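Local coordinates for flagellar brake protein YcgR (Escherichia coli K-12, PDB 5Y6H) that acts as a flagellar brake that slows the motor when bound to cyclic di-GMP, here as its N-terminal domain, which is involved in FliG binding, at residues Pro29-Trp34 and Thr72-Thr77; Phe8-Pro13 and Pro106-Val111. All blocks are in the same frame, centred on the assembly; numbering follows the deposited sequence.

Contact 1 of 2, residues Pro29-Trp34 and Thr72-Thr77; sequences PLRLSW and TITAET
Leu30, Leu32, Ile73 and Ala75 pack their aliphatic side chains on one face of this strand pair. One methyl of Leu30, CD2, presses on Ala75 CB at 3.6 Å, while its other branch, CD1, meets Ile73 CG2. Leu32 lies alongside Ile73, both pointing the same way, and its CD1 reaches Ile73 CG1 at 3.9 Å; with CG2 close by as well, that methyl touches both branches of the isoleucine. Between the two faces runs the backbone ladder. Arg31 and Thr74 exchange N-H and C=O in both directions, the Arg31 N to Thr74 O bond being 2.8 Å long and nearly straight (168° at the hydrogen), and Ser33 and Thr72 do the same. All four donors lie in the plane of the carbonyl they bind. Alternating with these hydrogen-bonded pairs, Leu32 and Ile73 form the non-hydrogen-bonded one, where CA-H groups lean on the carbonyls, Ile73 CA standing 3.3 Å from Arg31 O. The result is a regular antiparallel pairing inside the PilZN-domain sheet, with strand 37-47 hydrogen-bonded to the outer edge of 30-34 and strand 80-86 to that of 71-77. The other face, bearing Arg31, Ser33, Thr72 and Thr74, is polar and more open. Thr74 places OG1 between its own backbone N and carbonyl carbon (chi1 52°), which brings the hydroxyl against Arg31 CB at 3.2 Å; the exposed arginine then leads its chain away from the pair, bent at chi3. A water joins the two strands here, donating to Arg31 O and hydrogen-bonded to Ser33 OG and, at 2.7 Å, to Thr74 OG1. Beyond the ladder a second water takes over from direct pairing, donating a hydrogen bond to Pro29 O and accepting one from Glu76 N at 3.0 Å.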
# COMPACT_ATOMS: atom_id res chain seq x y z
N PRO A 29 7.51 -4.71 5.68
CA PRO A 29 6.38 -5.42 5.06
C PRO A 29 5.11 -4.59 5.09
O PRO A 29 4.88 -3.77 5.98
CB PRO A 29 6.24 -6.68 5.92
CG PRO A 29 7.51 -6.80 6.68
CD PRO A 29 8.01 -5.41 6.88
N LEU A 30 4.27 -4.82 4.08
CA LEU A 30 2.94 -4.25 4.03
C LEU A 30 1.92 -5.36 4.24
O LEU A 30 2.19 -6.53 3.97
CB LEU A 30 2.66 -3.59 2.67
CG LEU A 30 3.64 -2.58 2.07
CD1 LEU A 30 3.07 -2.03 0.77
CD2 LEU A 30 3.95 -1.45 3.04
N ARG A 31 0.74 -4.98 4.73
CA ARG A 31 -0.41 -5.87 4.73
C ARG A 31 -1.48 -5.29 3.82
O ARG A 31 -1.88 -4.13 3.99
CB ARG A 31 -0.97 -6.08 6.14
CG ARG A 31 -2.28 -6.87 6.16
CD ARG A 31 -2.80 -7.05 7.57
NE ARG A 31 -1.81 -7.67 8.45
CZ ARG A 31 -1.86 -7.63 9.77
NH1 ARG A 31 -0.92 -8.22 10.50
NH2 ARG A 31 -2.86 -7.00 10.38
N LEU A 32 -1.92 -6.08 2.84
CA LEU A 32 -3.05 -5.73 1.99
C LEU A 32 -4.27 -6.48 2.51
O LEU A 32 -4.25 -7.71 2.60
CB LEU A 32 -2.79 -6.10 0.53
CG LEU A 32 -2.06 -5.14 -0.41
CD1 LEU A 32 -0.85 -4.49 0.25
CD2 LEU A 32 -1.65 -5.87 -1.69
N SER A 33 -5.32 -5.74 2.86
CA SER A 33 -6.54 -6.34 3.38
C SER A 33 -7.73 -5.95 2.51
O SER A 33 -7.84 -4.80 2.06
CB SER A 33 -6.79 -5.91 4.83
OG SER A 33 -5.72 -6.29 5.67
N TRP A 34 -8.62 -6.91 2.27
CA TRP A 34 -9.84 -6.68 1.50
C TRP A 34 -10.98 -7.45 2.14
O TRP A 34 -10.78 -8.24 3.06
CB TRP A 34 -9.66 -7.08 0.03
CG TRP A 34 -9.43 -8.55 -0.16
CD1 TRP A 34 -10.34 -9.49 -0.54
CD2 TRP A 34 -8.19 -9.24 0.01
NE1 TRP A 34 -9.75 -10.73 -0.61
CE2 TRP A 34 -8.42 -10.60 -0.28
CE3 TRP A 34 -6.90 -8.85 0.39
CZ2 TRP A 34 -7.42 -11.57 -0.20
CZ3 TRP A 34 -5.91 -9.81 0.46
CH2 TRP A 34 -6.17 -11.15 0.16
N THR A 72 -7.25 -2.01 1.74
CA THR A 72 -6.61 -1.26 2.81
C THR A 72 -5.17 -1.73 2.97
O THR A 72 -4.91 -2.93 3.08
CB THR A 72 -7.36 -1.42 4.13
OG1 THR A 72 -8.67 -0.86 4.00
CG2 THR A 72 -6.63 -0.71 5.26
N ILE A 73 -4.23 -0.79 2.97
CA ILE A 73 -2.81 -1.09 3.06
C ILE A 73 -2.29 -0.57 4.39
O ILE A 73 -2.49 0.60 4.73
CB ILE A 73 -2.04 -0.47 1.87
CG1 ILE A 73 -2.63 -1.00 0.56
CG2 ILE A 73 -0.56 -0.77 1.99
CD1 ILE A 73 -2.02 -0.42 -0.68
N THR A 74 -1.64 -1.46 5.16
CA THR A 74 -1.11 -1.13 6.48
C THR A 74 0.36 -1.52 6.57
O THR A 74 0.80 -2.50 5.97
CB THR A 74 -1.89 -1.85 7.60
OG1 THR A 74 -1.95 -3.25 7.31
CG2 THR A 74 -3.31 -1.29 7.70
N ALA A 75 1.11 -0.75 7.36
CA ALA A 75 2.51 -1.05 7.62
C ALA A 75 2.90 -0.37 8.93
O ALA A 75 2.49 0.77 9.18
CB ALA A 75 3.43 -0.58 6.49
N GLU A 76 3.67 -1.06 9.76
CA GLU A 76 4.03 -0.47 11.04
C GLU A 76 5.41 -0.95 11.49
O GLU A 76 5.80 -2.09 11.25
CB GLU A 76 3.00 -0.78 12.13
CG GLU A 76 2.67 -2.25 12.31
CD GLU A 76 1.36 -2.46 13.05
OE1 GLU A 76 1.22 -1.91 14.16
OE2 GLU A 76 0.48 -3.16 12.52
N THR A 77 6.13 -0.04 12.14
CA THR A 77 7.40 -0.36 12.79
C THR A 77 7.65 0.64 13.91
O THR A 77 7.35 1.83 13.76
CB THR A 77 8.57 -0.37 11.79
OG1 THR A 77 9.77 -0.78 12.45
CG2 THR A 77 8.78 1.02 11.17
O HOH W 1 4.69 -3.70 8.65
O HOH W 2 -4.18 -3.84 5.89

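Contact 2 of 2, residues Phe8-Pro13 and Pro106-Val111; sequences FLKQNP and PTLWFV
A short antiparallel edge strand, 9-10, closes one side of the PilZN-domain sheet by pairing with the last strand of this domain, 108-111. Lys10 and Leu108 make the hydrogen-bonded pair: Lys10 N reaches Leu108 O at 2.7 Å, nearly along the C=O axis, and Leu108 N returns a bond to Lys10 O. Phe110 N adds a third, to Phe8 O at 2.9 Å. Leu9 and Trp109 form the non-hydrogen-bonded pair, and their side chains share a face. Leu9 lays CD1 over the centre of the six-membered ring of Trp109, 4.0 Å from the centroid in a CH-pi contact, because its chi1 of -169° turns CG away from the backbone nitrogen; Leu9 CB packs on Trp109 CZ3 at 3.6 Å. A serine in place of Trp109 would probably leave the leucine methyl without its aromatic floor and open a gap beside Phe8 CB, which meets Trp109 CE3. Farther along, Val111 CG1 sits over one face of the Phe8 ring, 3.9 Å from its centroid and displaced toward the rim, although Phe8 is poorly ordered. At the other end Gln11 CG lies beside Thr107 CG2. Asn12 then N-caps helix 13-26, which packs against Lys10, Leu108 and Phe110 on the face turned from Trp109, while strand 80-86 pairs with the far edge of 108-111.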
# COMPACT_ATOMS: atom_id res chain seq x y z
N PHE A 8 -3.21 12.48 12.78
CA PHE A 8 -2.36 11.62 11.97
C PHE A 8 -2.76 11.58 10.50
O PHE A 8 -2.32 10.67 9.77
CB PHE A 8 -2.37 10.21 12.57
CG PHE A 8 -2.18 10.18 14.05
CD1 PHE A 8 -0.98 10.60 14.62
CD2 PHE A 8 -3.19 9.75 14.89
CE1 PHE A 8 -0.80 10.58 15.99
CE2 PHE A 8 -3.02 9.73 16.27
CZ PHE A 8 -1.82 10.15 16.82
N LEU A 9 -3.55 12.54 10.04
CA LEU A 9 -4.06 12.56 8.68
C LEU A 9 -3.15 13.39 7.78
O LEU A 9 -2.84 14.54 8.09
CB LEU A 9 -5.48 13.13 8.65
CG LEU A 9 -6.30 13.00 7.35
CD1 LEU A 9 -6.02 11.69 6.62
CD2 LEU A 9 -7.78 13.16 7.65
N LYS A 10 -2.72 12.80 6.67
CA LYS A 10 -2.05 13.53 5.60
C LYS A 10 -3.00 13.67 4.42
O LYS A 10 -3.53 12.68 3.92
CB LYS A 10 -0.77 12.82 5.16
CG LYS A 10 0.11 12.39 6.31
CD LYS A 10 0.46 13.59 7.18
CE LYS A 10 1.72 13.35 8.00
NZ LYS A 10 2.51 14.60 8.20
N GLN A 11 -3.21 14.91 3.97
CA GLN A 11 -4.26 15.20 3.01
C GLN A 11 -3.77 15.78 1.69
O GLN A 11 -4.33 15.46 0.64
CB GLN A 11 -5.28 16.16 3.65
CG GLN A 11 -6.35 15.44 4.47
CD GLN A 11 -7.61 16.26 4.62
OE1 GLN A 11 -7.64 17.25 5.35
NE2 GLN A 11 -8.64 15.88 3.89
N ASN A 12 -2.74 16.66 1.71
CA ASN A 12 -2.34 17.17 0.40
C ASN A 12 -1.37 16.20 -0.28
O ASN A 12 -0.71 15.40 0.39
CB ASN A 12 -1.73 18.57 0.53
CG ASN A 12 -0.28 18.55 1.01
OD1 ASN A 12 0.62 18.14 0.29
ND2 ASN A 12 -0.07 19.03 2.23
N PRO A 13 -1.28 16.23 -1.62
CA PRO A 13 -0.52 15.17 -2.31
C PRO A 13 0.97 15.20 -2.02
O PRO A 13 1.62 14.15 -2.13
CB PRO A 13 -0.80 15.44 -3.80
CG PRO A 13 -1.91 16.44 -3.84
CD PRO A 13 -1.91 17.18 -2.56
N PRO A 106 -5.61 9.70 -2.09
CA PRO A 106 -5.78 11.13 -1.80
C PRO A 106 -5.48 11.49 -0.36
O PRO A 106 -5.10 12.63 -0.08
CB PRO A 106 -7.24 11.40 -2.17
CG PRO A 106 -7.90 10.06 -2.09
CD PRO A 106 -6.87 9.07 -2.53
N THR A 107 -5.65 10.55 0.57
CA THR A 107 -5.29 10.77 1.97
C THR A 107 -4.58 9.54 2.50
O THR A 107 -4.72 8.44 1.97
CB THR A 107 -6.52 11.09 2.85
OG1 THR A 107 -7.38 9.95 2.93
CG2 THR A 107 -7.29 12.28 2.31
N LEU A 108 -3.82 9.75 3.58
CA LEU A 108 -3.01 8.71 4.19
C LEU A 108 -2.93 8.97 5.68
O LEU A 108 -2.84 10.12 6.11
CB LEU A 108 -1.60 8.68 3.55
CG LEU A 108 -0.52 7.69 3.99
CD1 LEU A 108 0.41 7.42 2.83
CD2 LEU A 108 0.27 8.23 5.18
N TRP A 109 -2.98 7.90 6.48
CA TRP A 109 -2.77 7.99 7.92
C TRP A 109 -1.34 7.61 8.25
O TRP A 109 -0.86 6.55 7.83
CB TRP A 109 -3.74 7.08 8.68
CG TRP A 109 -5.19 7.42 8.52
CD1 TRP A 109 -6.09 6.80 7.70
CD2 TRP A 109 -5.92 8.45 9.20
NE1 TRP A 109 -7.33 7.38 7.82
CE2 TRP A 109 -7.25 8.40 8.74
CE3 TRP A 109 -5.57 9.41 10.16
CZ2 TRP A 109 -8.24 9.27 9.21
CZ3 TRP A 109 -6.56 10.27 10.62
CH2 TRP A 109 -7.87 10.20 10.14
N PHE A 110 -0.64 8.49 8.97
CA PHE A 110 0.68 8.21 9.52
C PHE A 110 0.53 8.36 11.03
O PHE A 110 0.71 9.45 11.57
CB PHE A 110 1.75 9.15 8.95
CG PHE A 110 3.17 8.68 9.18
CD1 PHE A 110 4.22 9.58 9.15
CD2 PHE A 110 3.44 7.34 9.40
CE1 PHE A 110 5.52 9.16 9.36
CE2 PHE A 110 4.74 6.91 9.61
CZ PHE A 110 5.78 7.82 9.58
N VAL A 111 0.19 7.26 11.70
CA VAL A 111 -0.21 7.28 13.10
C VAL A 111 1.03 7.06 13.97
O VAL A 111 1.59 5.96 14.01
CB VAL A 111 -1.28 6.22 13.39
CG1 VAL A 111 -1.78 6.35 14.82
CG2 VAL A 111 -2.43 6.36 12.41

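Overall arrangement
Both contacts are antiparallel pairings in the same sheet, their centres about 15 Å apart, and strand 80-86 lies between them, hydrogen-bonded to 71-77 on one edge and to 108-111 on the other. Contact 1 is the more central, its centre about 6 Å from that of the chain, with buried aliphatic packing on one face set against a watered polar face. Contact 2, about 13 Å out, joins the chain's two terminal regions at the sheet margin, where aromatic rings receive methyl groups and the pairing is shorter. Contact 2 buries more surface between its segments, 537 against 394 Å², although contact 1 has the longer ladder of backbone bonds.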